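Local atomic coordinates of carbohydrate deacetylase Agd3 (Neosartorya fumigata, PDB entry 6NWZ), a protein that removes N-acetyl groups from the exopolysaccharide galactosaminogalactan, probably with the help of a metal ion, and is required for Aspergillus fumigatus biofilm formation. Residues Thr624-Thr629 and Val641-Ala646; Thr648-Tyr653 and Asp661-Trp666; Tyr358-Ala363 and Ile407-Ala412; Thr436-Gly441 and Arg453-Asp458; Ser35-Ala40 and Thr53-Gln58. All blocks are in the same frame, centred on the assembly; numbering follows the deposited sequence.

The five contacts follow one another along the chain without interleaving, in the order 5, 3, 4, 1, 2. Interaction 5 belongs to the CBM87 range, interactions 3 and 4 to the deacetylase range, and interactions 1 and 2 to the C-terminal range. The last two have centres about 8 Å apart and meet directly, since strands 639-643 and 663-667 are neighbours in one antiparallel sheet. Interactions 3 and 4 are more loosely associated, with centres about 23 Å apart and nearest atoms about 8 Å apart. Interactions 3 and 5 lie on opposite sides of the chain's centre, about 56 Å between centres, so the set spans both sides of a molecule built from several modules.

Interaction 1 (Thr624-Thr629 and Val641-Ala646); sequences TAVTVT and VTFPVA
Val626 and Val628 on strand 622-629 face Val641 and Phe643 on strand 639-643, which belongs to a three-stranded antiparallel sheet; both segments lie in the C-terminal range. The evidence for face-to-face packing rather than strand pairing is twofold: no hydrogen bond joins the segments, and their nearest CA atoms, those of Val628 and Val641, are 8.2 Å apart. The two strands run in opposite directions, so Val626 is matched with Phe643 and Val628 with Val641.

In the valine pair, CG2 of Val628 lies 3.6 Å from CG2 of Val641, and the two side chains pass each other, pointing opposite ways. Both are turned alike, with CG1 anti to the backbone N (chi1 180° in Val628 and -175° in Val641), which leaves CG2 beside that nitrogen as the branch that touches. In the second pair, CG2 of Val626 approaches the far end of the Phe643 ring, 3.8 Å from CE2 and 3.9 Å from CZ. It comes in obliquely.

The same side chains continue the layer on both sheets. Val626 also rests on Leu614 and Tyr616 of strand 613-618, while Val641 touches Val667 and Phe643 touches Val665 on strand 663-667.

All four touching residues are buried, and together the segments bury 133 Å². Every contact across the interface is carbon against carbon, while backbone groups bond within their own sheets, Val626 with Phe676, Thr627 with Ser615 and Val641 with Val665. The cohesion of this contact is therefore probably hydrophobic and dispersive.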
# COMPACT_ATOMS: atom_id res chain seq x y z
N THR A 624 20.44 13.40 -21.65
CA THR A 624 20.93 12.36 -22.54
C THR A 624 21.31 11.05 -21.85
O THR A 624 21.36 10.02 -22.53
CB THR A 624 22.14 12.86 -23.33
OG1 THR A 624 23.19 13.24 -22.43
CG2 THR A 624 21.76 14.05 -24.19
N ALA A 625 21.56 11.07 -20.55
CA ALA A 625 22.02 9.86 -19.86
C ALA A 625 21.79 10.01 -18.36
O ALA A 625 21.55 11.11 -17.86
CB ALA A 625 23.50 9.58 -20.14
N VAL A 626 21.86 8.88 -17.66
CA VAL A 626 21.74 8.83 -16.21
C VAL A 626 22.81 7.88 -15.67
O VAL A 626 23.30 6.99 -16.37
CB VAL A 626 20.34 8.38 -15.74
CG1 VAL A 626 19.30 9.42 -16.09
CG2 VAL A 626 19.98 7.03 -16.35
N THR A 627 23.16 8.09 -14.40
CA THR A 627 24.16 7.27 -13.72
C THR A 627 23.63 6.88 -12.34
O THR A 627 23.20 7.74 -11.57
CB THR A 627 25.50 8.01 -13.58
OG1 THR A 627 26.02 8.29 -14.88
CG2 THR A 627 26.50 7.17 -12.80
N VAL A 628 23.68 5.58 -12.05
CA VAL A 628 23.22 5.04 -10.77
C VAL A 628 24.42 4.89 -9.85
O VAL A 628 25.46 4.36 -10.26
CB VAL A 628 22.52 3.69 -10.97
CG1 VAL A 628 22.06 3.14 -9.63
CG2 VAL A 628 21.35 3.83 -11.93
N THR A 629 24.27 5.34 -8.61
CA THR A 629 25.34 5.28 -7.63
C THR A 629 24.77 4.89 -6.28
O THR A 629 23.56 4.97 -6.04
CB THR A 629 26.08 6.61 -7.51
OG1 THR A 629 25.12 7.66 -7.32
CG2 THR A 629 26.91 6.89 -8.75
N VAL A 641 15.27 1.94 -11.25
CA VAL A 641 15.37 3.17 -12.02
C VAL A 641 14.21 3.20 -13.00
O VAL A 641 14.02 2.27 -13.78
CB VAL A 641 16.71 3.28 -12.77
CG1 VAL A 641 16.82 4.63 -13.48
CG2 VAL A 641 17.87 3.10 -11.82
N THR A 642 13.43 4.28 -12.95
CA THR A 642 12.24 4.43 -13.78
C THR A 642 12.56 5.32 -14.98
O THR A 642 13.07 6.44 -14.81
CB THR A 642 11.09 5.03 -12.96
OG1 THR A 642 10.75 4.11 -11.91
CG2 THR A 642 9.87 5.28 -13.84
N PHE A 643 12.27 4.82 -16.18
CA PHE A 643 12.59 5.50 -17.43
C PHE A 643 11.32 5.93 -18.15
O PHE A 643 10.43 5.09 -18.37
CB PHE A 643 13.41 4.59 -18.35
CG PHE A 643 14.84 4.42 -17.93
CD1 PHE A 643 15.20 3.43 -17.04
CD2 PHE A 643 15.82 5.26 -18.43
CE1 PHE A 643 16.52 3.28 -16.65
CE2 PHE A 643 17.14 5.11 -18.05
CZ PHE A 643 17.49 4.12 -17.16
N PRO A 644 11.19 7.20 -18.54
CA PRO A 644 10.06 7.62 -19.37
C PRO A 644 10.35 7.42 -20.85
O PRO A 644 9.45 7.42 -21.70
CB PRO A 644 9.91 9.11 -19.03
CG PRO A 644 11.33 9.54 -18.75
CD PRO A 644 12.05 8.34 -18.16
N VAL A 645 11.64 7.28 -21.18
CA VAL A 645 12.10 6.95 -22.52
C VAL A 645 13.02 5.75 -22.40
O VAL A 645 13.83 5.67 -21.47
CB VAL A 645 12.83 8.14 -23.18
CG1 VAL A 645 13.37 7.73 -24.54
CG2 VAL A 645 11.89 9.32 -23.33
N ALA A 646 12.88 4.81 -23.32
CA ALA A 646 13.66 3.58 -23.25
C ALA A 646 15.15 3.90 -23.38
O ALA A 646 15.54 4.67 -24.27
CB ALA A 646 13.22 2.61 -24.34

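Interaction 2 (Thr648-Tyr653 and Asp661-Trp666); sequences TSTQGY and DPLTVW
Tyr653 and Trp666 form the dense end of this contact, where the chain leaving a turn comes alongside strand 663-667. The CA atoms of these two residues are 6.1 Å apart. CB of Tyr653 lies 3.4 Å from the backbone O of Trp666, and the ring carbon CD1 of Tyr653 is 3.7 Å from that same oxygen, which approaches the ring obliquely. The same CB also meets CG1 of Val665 at 4.0 Å, the branch that stands anti to the valine's backbone N (chi1 177°). The phenol ring then leads away from the strand, toward Val674 and Phe676 of strand 674-683, and the side-chain OE1 of Gln651 lies in its plane at the edge.

The indole of Trp666 likewise turns elsewhere: NE1 is hydrogen-bonded to Glu656, and CG2 of Thr664 lies over one face near the rim, 3.9 Å above the plane.

The other end is slacker and nearer solvent. Here CG2 of Thr650 and CD2 of Leu663 are 4.5 Å apart, the nearest approach of that pair, and the neighbouring Ser649, Gln651 and Gly652 are exposed. Internal bonds hold the loop in shape instead. Ser649 OG accepts from Gln651 N at 3.1 Å with an N-H...O angle of 156°, an ST turn, and Tyr653 N bonds to Thr650 O at 3.1 Å.

That second bond closes a type I' beta turn spanning Thr650 to Tyr653, with positive phi at both Gln651 and Gly652. The turn delivers the chain into strand 654-656, an outermost strand of a three-stranded antiparallel sheet whose middle strand is 663-667.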
# COMPACT_ATOMS: atom_id res chain seq x y z
N THR A 648 19.16 2.98 -24.31
CA THR A 648 19.71 2.29 -25.48
C THR A 648 19.89 0.80 -25.23
O THR A 648 19.83 0.01 -26.18
CB THR A 648 21.05 2.91 -25.88
OG1 THR A 648 21.89 3.03 -24.73
CG2 THR A 648 20.83 4.28 -26.51
N SER A 649 20.11 0.40 -23.98
CA SER A 649 20.24 -1.01 -23.65
C SER A 649 20.00 -1.19 -22.16
O SER A 649 20.55 -0.45 -21.35
CB SER A 649 21.63 -1.55 -24.03
OG SER A 649 21.79 -2.89 -23.60
N THR A 650 19.18 -2.18 -21.81
CA THR A 650 18.96 -2.50 -20.41
C THR A 650 20.16 -3.19 -19.78
O THR A 650 20.12 -3.49 -18.58
CB THR A 650 17.71 -3.36 -20.25
OG1 THR A 650 17.86 -4.57 -21.00
CG2 THR A 650 16.49 -2.60 -20.75
N GLN A 651 21.21 -3.46 -20.56
CA GLN A 651 22.50 -3.95 -20.06
C GLN A 651 22.34 -5.23 -19.25
O GLN A 651 23.04 -5.45 -18.26
CB GLN A 651 23.21 -2.87 -19.24
CG GLN A 651 23.48 -1.59 -20.01
CD GLN A 651 24.20 -0.55 -19.18
OE1 GLN A 651 24.77 -0.86 -18.14
NE2 GLN A 651 24.17 0.70 -19.64
N GLY A 652 21.42 -6.09 -19.68
CA GLY A 652 21.25 -7.38 -19.04
C GLY A 652 20.75 -7.34 -17.61
O GLY A 652 20.92 -8.32 -16.88
N TYR A 653 20.16 -6.24 -17.18
CA TYR A 653 19.56 -6.16 -15.86
C TYR A 653 18.09 -6.56 -15.92
O TYR A 653 17.49 -6.65 -17.00
CB TYR A 653 19.70 -4.75 -15.28
CG TYR A 653 21.13 -4.31 -15.03
CD1 TYR A 653 21.82 -4.74 -13.90
CD2 TYR A 653 21.78 -3.46 -15.91
CE1 TYR A 653 23.12 -4.33 -13.67
CE2 TYR A 653 23.08 -3.05 -15.68
CZ TYR A 653 23.74 -3.49 -14.56
OH TYR A 653 25.04 -3.09 -14.32
N ASP A 661 2.76 1.12 -17.64
CA ASP A 661 3.76 1.63 -16.71
C ASP A 661 5.00 2.10 -17.46
O ASP A 661 5.26 1.68 -18.59
CB ASP A 661 4.17 0.55 -15.71
CG ASP A 661 3.20 0.41 -14.56
OD1 ASP A 661 2.40 1.35 -14.33
OD2 ASP A 661 3.23 -0.64 -13.88
N PRO A 662 5.77 3.00 -16.86
CA PRO A 662 7.11 3.28 -17.38
C PRO A 662 8.02 2.08 -17.17
O PRO A 662 7.71 1.14 -16.44
CB PRO A 662 7.57 4.49 -16.56
CG PRO A 662 6.72 4.46 -15.33
CD PRO A 662 5.40 3.91 -15.76
N LEU A 663 9.17 2.12 -17.84
CA LEU A 663 10.16 1.06 -17.74
C LEU A 663 10.91 1.18 -16.42
O LEU A 663 11.52 2.22 -16.14
CB LEU A 663 11.13 1.12 -18.92
CG LEU A 663 12.33 0.18 -18.85
CD1 LEU A 663 11.87 -1.27 -18.68
CD2 LEU A 663 13.17 0.33 -20.09
N THR A 664 10.88 0.12 -15.62
CA THR A 664 11.65 0.04 -14.38
C THR A 664 12.82 -0.91 -14.60
O THR A 664 12.61 -2.06 -15.01
CB THR A 664 10.78 -0.44 -13.21
OG1 THR A 664 9.63 0.41 -13.09
CG2 THR A 664 11.57 -0.41 -11.91
N VAL A 665 14.03 -0.44 -14.34
CA VAL A 665 15.25 -1.23 -14.50
C VAL A 665 15.86 -1.43 -13.12
O VAL A 665 16.16 -0.45 -12.42
CB VAL A 665 16.24 -0.56 -15.46
CG1 VAL A 665 17.53 -1.37 -15.55
CG2 VAL A 665 15.63 -0.40 -16.84
N TRP A 666 16.03 -2.69 -12.72
CA TRP A 666 16.64 -3.04 -11.44
C TRP A 666 18.14 -3.16 -11.65
O TRP A 666 18.64 -4.17 -12.14
CB TRP A 666 16.03 -4.32 -10.87
CG TRP A 666 14.57 -4.15 -10.53
CD1 TRP A 666 13.50 -4.45 -11.33
CD2 TRP A 666 14.03 -3.61 -9.32
NE1 TRP A 666 12.33 -4.14 -10.68
CE2 TRP A 666 12.63 -3.62 -9.45
CE3 TRP A 666 14.59 -3.11 -8.14
CZ2 TRP A 666 11.78 -3.16 -8.44
CZ3 TRP A 666 13.75 -2.66 -7.14
CH2 TRP A 666 12.36 -2.68 -7.30

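Interaction 3 (Tyr358-Ala363 and Ile407-Ala412); sequences YDWTVA and ISFNQA
Tyr358 packs against Phe409 and Ala412, bringing the loop before helix 362-366 onto the side of helix 400-417 in the deacetylase domain. Its CB is wedged between two residues one helical turn apart, 3.8 Å from CB of Ala412 and 4.0 Å from CD2 of Phe409. Next, CG keeps Ala412 CB within 4.1 Å. Farther out, CD2 passes 3.8 Å from the backbone O of Phe409, which approaches the ring obliquely. At the tip, OH is hydrogen-bonded to OE1 of Gln416, farther along the same helix. One face of the phenol ring carries CE3 of Trp360, toward the rim.

With CG anti to the backbone N (chi1 -175°), the Tyr358 ring extends away from that nitrogen and leaves it to a different partner. The N lies over one face of the Phe409 ring, offset toward the rim, and is 3.4 Å from CZ of Phe409. Trp360 reaches the same phenyl group from its periphery: CZ3 of Trp360 is 3.9 Å from CD2 of Phe409, each atom near the plane of the other ring at its edge, while the side chains cross at about a right angle. Trp351 adds an edge-to-face contact to Phe409.

No hydrogen bond joins the two segments. Polar groups are satisfied just outside, Trp360 NE1 by Gly326 O and Trp360 O by Gln416 NE2. Gln416 thus holds both Tyr358 and Trp360 through its amide, so the chemistry combines an apolar, largely aromatic interface with polar bonds that fix the loop's position on the helix.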
# COMPACT_ATOMS: atom_id res chain seq x y z
N TYR A 358 1.55 -35.68 13.23
CA TYR A 358 0.45 -35.78 12.29
C TYR A 358 0.35 -37.20 11.75
O TYR A 358 1.29 -37.70 11.11
CB TYR A 358 0.63 -34.79 11.14
CG TYR A 358 -0.55 -34.76 10.19
CD1 TYR A 358 -0.63 -35.65 9.13
CD2 TYR A 358 -1.58 -33.84 10.36
CE1 TYR A 358 -1.71 -35.63 8.27
CE2 TYR A 358 -2.66 -33.82 9.50
CZ TYR A 358 -2.72 -34.71 8.46
OH TYR A 358 -3.80 -34.70 7.59
N ASP A 359 -0.78 -37.86 12.00
CA ASP A 359 -0.93 -39.28 11.68
C ASP A 359 -2.30 -39.60 11.11
O ASP A 359 -2.81 -40.71 11.31
CB ASP A 359 -0.68 -40.14 12.92
CG ASP A 359 -1.52 -39.71 14.12
OD1 ASP A 359 -2.54 -39.01 13.94
OD2 ASP A 359 -1.14 -40.08 15.26
N TRP A 360 -2.91 -38.66 10.39
CA TRP A 360 -4.23 -38.89 9.84
C TRP A 360 -4.13 -39.40 8.40
O TRP A 360 -3.19 -39.07 7.67
CB TRP A 360 -5.08 -37.62 9.90
CG TRP A 360 -5.60 -37.32 11.28
CD1 TRP A 360 -6.70 -37.86 11.87
CD2 TRP A 360 -5.02 -36.43 12.24
NE1 TRP A 360 -6.85 -37.35 13.14
CE2 TRP A 360 -5.83 -36.47 13.39
CE3 TRP A 360 -3.90 -35.59 12.24
CZ2 TRP A 360 -5.56 -35.71 14.52
CZ3 TRP A 360 -3.63 -34.84 13.37
CH2 TRP A 360 -4.45 -34.90 14.50
N THR A 361 -5.11 -40.21 8.01
CA THR A 361 -5.13 -40.84 6.71
C THR A 361 -5.52 -39.85 5.62
O THR A 361 -6.25 -38.88 5.86
CB THR A 361 -6.12 -42.01 6.70
OG1 THR A 361 -5.90 -42.81 7.87
CG2 THR A 361 -5.93 -42.87 5.46
N VAL A 362 -5.00 -40.09 4.41
CA VAL A 362 -5.50 -39.37 3.24
C VAL A 362 -7.00 -39.60 3.08
O VAL A 362 -7.76 -38.65 2.83
CB VAL A 362 -4.73 -39.79 1.98
CG1 VAL A 362 -5.44 -39.30 0.73
CG2 VAL A 362 -3.31 -39.25 2.02
N ALA A 363 -7.45 -40.84 3.25
CA ALA A 363 -8.87 -41.14 3.16
C ALA A 363 -9.68 -40.38 4.20
O ALA A 363 -10.82 -39.99 3.94
CB ALA A 363 -9.11 -42.65 3.31
N ILE A 407 2.59 -25.45 14.10
CA ILE A 407 3.24 -25.21 12.81
C ILE A 407 3.49 -26.52 12.07
O ILE A 407 3.10 -26.68 10.91
CB ILE A 407 4.54 -24.42 13.00
CG1 ILE A 407 4.27 -23.10 13.72
CG2 ILE A 407 5.23 -24.17 11.67
CD1 ILE A 407 3.33 -22.18 12.98
N SER A 408 4.14 -27.48 12.73
CA SER A 408 4.58 -28.69 12.05
C SER A 408 3.40 -29.53 11.57
O SER A 408 3.45 -30.10 10.47
CB SER A 408 5.48 -29.51 12.97
OG SER A 408 4.95 -29.56 14.28
N PHE A 409 2.34 -29.64 12.37
CA PHE A 409 1.18 -30.42 11.95
C PHE A 409 0.55 -29.83 10.70
O PHE A 409 0.21 -30.55 9.76
CB PHE A 409 0.16 -30.50 13.08
CG PHE A 409 0.40 -31.62 14.05
CD1 PHE A 409 1.59 -31.72 14.75
CD2 PHE A 409 -0.59 -32.58 14.28
CE1 PHE A 409 1.80 -32.75 15.65
CE2 PHE A 409 -0.38 -33.61 15.19
CZ PHE A 409 0.82 -33.69 15.87
N ASN A 410 0.39 -28.51 10.67
CA ASN A 410 -0.20 -27.87 9.50
C ASN A 410 0.71 -27.99 8.29
O ASN A 410 0.23 -28.03 7.16
CB ASN A 410 -0.52 -26.41 9.81
CG ASN A 410 -1.76 -25.93 9.10
OD1 ASN A 410 -2.77 -26.64 9.04
ND2 ASN A 410 -1.71 -24.71 8.57
N GLN A 411 2.03 -28.05 8.51
CA GLN A 411 2.95 -28.28 7.40
C GLN A 411 2.78 -29.68 6.82
O GLN A 411 2.73 -29.86 5.60
CB GLN A 411 4.40 -28.05 7.85
CG GLN A 411 4.75 -26.61 8.16
CD GLN A 411 6.09 -26.47 8.86
OE1 GLN A 411 6.75 -25.43 8.76
NE2 GLN A 411 6.49 -27.50 9.59
N ALA A 412 2.69 -30.68 7.70
CA ALA A 412 2.51 -32.05 7.23
C ALA A 412 1.16 -32.22 6.55
O ALA A 412 1.04 -32.93 5.54
CB ALA A 412 2.65 -33.03 8.39

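Interaction 4 (Thr436-Gly441 and Arg453-Asp458); sequences TGLHNG and RNCVGD
Leu438 reaches from the loop before helix 441-449 to Cys455, Val456 and Gly457 at the end of strand 454-456, a strand running parallel to 487-492 in the deacetylase domain. Several parallel strands with intervening helices are consistent with the (beta/alpha) barrel-like core of polysaccharide deacetylases.

The apolar component depends on one methyl. CD2 of Leu438 is 4.4 Å from SG of Cys455 and 4.4 Å from CA of Gly457, brought there by a chi1 of -76° and a chi2 of 79°, while the nearest CA atoms, those of Leu438 and Gly457, are 8.2 Å apart. These separations and the 82 Å² buried describe light packing in a buried setting. The same leucine also touches Val488 on strand 487-492, so it meets two adjacent strands.

Hydrogen bonds occur around the contact, none across it. Asn440 N bonds to Gly437 O at 3.0 Å and closes a type I beta turn from Gly437 to Asn440, with Leu438 at its second position. Asn440 then serves as the N-cap of helix 441-449, its OD1 accepting from Ala443 N. On the strand side, Cys455 O accepts a hydrogen bond from ND2 of Asn489, and the backbone of Cys455 pairs with Gln487 and Asn489.

Val456 turns its side chain away from Leu438, to about 6 Å from the side chain of Asp255 and about 7 Å from that of His388, both zinc-binding residues. What Val456 offers the leucine is its backbone: the carbonyl O stands 4.3 Å from Leu438 CD2.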
# COMPACT_ATOMS: atom_id res chain seq x y z
N THR A 436 -1.58 -13.59 17.03
CA THR A 436 -1.17 -13.85 18.41
C THR A 436 0.19 -14.53 18.43
O THR A 436 0.65 -15.11 17.45
CB THR A 436 -2.20 -14.71 19.16
OG1 THR A 436 -2.30 -16.01 18.56
CG2 THR A 436 -3.57 -14.04 19.14
N GLY A 437 0.85 -14.44 19.59
CA GLY A 437 2.18 -14.98 19.76
C GLY A 437 3.31 -14.09 19.28
O GLY A 437 4.48 -14.47 19.43
N LEU A 438 3.00 -12.92 18.73
CA LEU A 438 4.04 -12.02 18.25
C LEU A 438 4.86 -11.41 19.37
O LEU A 438 5.88 -10.77 19.09
CB LEU A 438 3.42 -10.91 17.39
CG LEU A 438 3.00 -11.31 15.96
CD1 LEU A 438 1.67 -12.06 15.93
CD2 LEU A 438 2.94 -10.10 15.07
N HIS A 439 4.45 -11.57 20.63
CA HIS A 439 5.26 -11.16 21.77
C HIS A 439 5.66 -12.35 22.63
O HIS A 439 6.26 -12.17 23.69
CB HIS A 439 4.52 -10.12 22.62
CG HIS A 439 4.20 -8.86 21.88
ND1 HIS A 439 5.17 -7.98 21.45
CD2 HIS A 439 3.02 -8.32 21.49
CE1 HIS A 439 4.60 -6.96 20.83
NE2 HIS A 439 3.30 -7.14 20.84
N ASN A 440 5.35 -13.57 22.19
CA ASN A 440 5.75 -14.79 22.86
C ASN A 440 7.04 -15.27 22.21
O ASN A 440 7.03 -15.77 21.08
CB ASN A 440 4.65 -15.83 22.76
CG ASN A 440 4.94 -17.08 23.56
OD1 ASN A 440 6.09 -17.44 23.79
ND2 ASN A 440 3.88 -17.76 24.00
N GLY A 441 8.16 -15.13 22.93
CA GLY A 441 9.43 -15.56 22.37
C GLY A 441 9.49 -17.05 22.10
O GLY A 441 10.06 -17.48 21.09
N ARG A 453 10.08 -17.77 8.69
CA ARG A 453 10.96 -16.62 8.85
C ARG A 453 10.21 -15.29 8.87
O ARG A 453 10.75 -14.30 9.39
CB ARG A 453 12.00 -16.57 7.73
CG ARG A 453 12.86 -17.82 7.62
CD ARG A 453 13.89 -17.86 8.72
NE ARG A 453 14.70 -19.07 8.66
CZ ARG A 453 14.49 -20.14 9.42
NH1 ARG A 453 13.50 -20.14 10.30
NH2 ARG A 453 15.27 -21.21 9.31
N ASN A 454 9.00 -15.23 8.34
CA ASN A 454 8.23 -14.00 8.27
C ASN A 454 6.77 -14.32 8.56
O ASN A 454 6.34 -15.47 8.56
CB ASN A 454 8.36 -13.35 6.89
CG ASN A 454 7.82 -14.24 5.79
OD1 ASN A 454 6.62 -14.32 5.58
ND2 ASN A 454 8.72 -14.95 5.11
N CYS A 455 5.99 -13.26 8.77
CA CYS A 455 4.58 -13.42 9.04
C CYS A 455 3.87 -12.12 8.69
O CYS A 455 4.41 -11.28 7.96
CB CYS A 455 4.35 -13.83 10.51
SG CYS A 455 4.56 -12.49 11.71
N VAL A 456 2.67 -11.95 9.22
CA VAL A 456 1.85 -10.78 8.96
C VAL A 456 1.34 -10.25 10.29
O VAL A 456 1.13 -11.01 11.24
CB VAL A 456 0.70 -11.12 7.98
CG1 VAL A 456 -0.39 -11.93 8.67
CG2 VAL A 456 0.14 -9.88 7.37
N GLY A 457 1.17 -8.94 10.37
CA GLY A 457 0.81 -8.31 11.63
C GLY A 457 -0.59 -7.75 11.67
O GLY A 457 -1.53 -8.35 11.15
N ASP A 458 -0.75 -6.58 12.30
CA ASP A 458 -2.04 -5.92 12.39
C ASP A 458 -1.79 -4.42 12.48
O ASP A 458 -1.25 -3.94 13.48
CB ASP A 458 -2.83 -6.41 13.60
CG ASP A 458 -4.22 -5.81 13.67
OD1 ASP A 458 -4.67 -5.19 12.67
OD2 ASP A 458 -4.88 -5.95 14.72

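Interaction 5 (Ser35-Ala40 and Thr53-Gln58)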
# COMPACT_ATOMS: atom_id res chain seq x y z
N SER A 35 5.53 18.36 9.95
CA SER A 35 4.19 18.03 9.48
C SER A 35 3.97 18.54 8.06
O SER A 35 3.44 17.81 7.21
CB SER A 35 3.13 18.61 10.42
OG SER A 35 3.51 18.43 11.78
N ALA A 36 4.37 19.77 7.78
CA ALA A 36 4.22 20.32 6.44
C ALA A 36 5.03 19.51 5.43
O ALA A 36 4.53 19.16 4.36
CB ALA A 36 4.64 21.79 6.41
N ALA A 37 6.28 19.19 5.76
CA ALA A 37 7.14 18.46 4.83
C ALA A 37 6.64 17.04 4.59
O ALA A 37 6.92 16.47 3.54
CB ALA A 37 8.58 18.43 5.36
N SER A 38 5.91 16.47 5.55
CA SER A 38 5.46 15.09 5.41
C SER A 38 4.49 14.93 4.25
O SER A 38 4.44 13.86 3.63
CB SER A 38 4.81 14.62 6.71
OG SER A 38 3.78 15.50 7.11
N SER A 39 3.71 15.97 3.93
CA SER A 39 2.80 15.89 2.79
C SER A 39 3.53 15.88 1.46
O SER A 39 2.91 15.58 0.44
CB SER A 39 1.79 17.04 2.83
OG SER A 39 0.91 16.90 3.94
N ALA A 40 4.82 16.21 1.46
CA ALA A 40 5.66 16.09 0.27
C ALA A 40 6.63 14.92 0.31
O ALA A 40 6.91 14.33 -0.73
CB ALA A 40 6.46 17.38 0.05
N THR A 53 15.27 17.31 3.18
CA THR A 53 14.28 18.17 3.82
C THR A 53 14.96 19.38 4.45
O THR A 53 15.89 19.23 5.24
CB THR A 53 13.49 17.40 4.88
OG1 THR A 53 12.83 16.28 4.27
CG2 THR A 53 12.45 18.29 5.51
N LEU A 54 14.48 20.57 4.09
CA LEU A 54 14.96 21.83 4.65
C LEU A 54 13.80 22.50 5.38
O LEU A 54 12.82 22.90 4.76
CB LEU A 54 15.51 22.75 3.56
CG LEU A 54 15.80 24.19 3.97
CD1 LEU A 54 16.94 24.26 4.98
CD2 LEU A 54 16.12 25.04 2.75
N LEU A 55 13.92 22.61 6.70
CA LEU A 55 12.88 23.23 7.52
C LEU A 55 13.24 24.69 7.76
O LEU A 55 14.36 25.00 8.18
CB LEU A 55 12.71 22.48 8.84
CG LEU A 55 12.23 21.03 8.72
CD1 LEU A 55 11.76 20.51 10.07
CD2 LEU A 55 11.12 20.90 7.70
N VAL A 56 12.29 25.58 7.49
CA VAL A 56 12.51 27.01 7.57
C VAL A 56 11.68 27.55 8.74
O VAL A 56 10.45 27.66 8.62
CB VAL A 56 12.13 27.72 6.26
CG1 VAL A 56 12.56 29.17 6.30
CG2 VAL A 56 12.75 27.00 5.07
N PRO A 57 12.30 27.89 9.86
CA PRO A 57 11.55 28.51 10.96
C PRO A 57 11.25 29.97 10.64
O PRO A 57 11.79 30.56 9.71
CB PRO A 57 12.51 28.39 12.14
CG PRO A 57 13.85 28.44 11.51
CD PRO A 57 13.72 27.72 10.19
N GLN A 58 10.36 30.55 11.46
CA GLN A 58 9.96 31.94 11.26
C GLN A 58 11.15 32.88 11.35
O GLN A 58 11.15 33.95 10.73
CB GLN A 58 8.89 32.32 12.27
CG GLN A 58 8.36 33.74 12.12
CD GLN A 58 7.15 34.01 12.99
OE1 GLN A 58 6.63 33.11 13.64
NE2 GLN A 58 6.70 35.26 12.99
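Between segments 35-40 and 53-58 the nearest CA atoms are those of Ala37 and Thr53, 7.2 Å apart. The helical segment has phi and psi values near -63° and -45° at Ser35 and Ala36, and Ala40 N is bonded to Ala37 O at 3.0 Å. In the facing segment the strand ends at Leu55, but the extended backbone continues into Val56, which still bonds to Ala31. No hydrogen bond crosses between the segments.

A single methyl carries the helix side of the contact. CB of Ala37 points toward the strand and meets CG2 of Thr53 at 3.9 Å. In the threonine a chi1 of -59° sets OG1 beside the backbone N and CG2 anti to it, which presents carbon rather than OG1 to the alanine. Leu55, two residues on and so on the same face of the strand, brings its CD2 to 4.2 Å from CB of Ala37, the end of its side chain coming nearer than its base. The buried surface, 71 Å², is small.

Leu54 points away from the helix, while its backbone pairs with Val29 and Ala31. The helix packs on strands 22-31 and 51-55, which are parallel neighbours, with Ala37 also touching Ala31, as expected within a beta-alpha-beta unit.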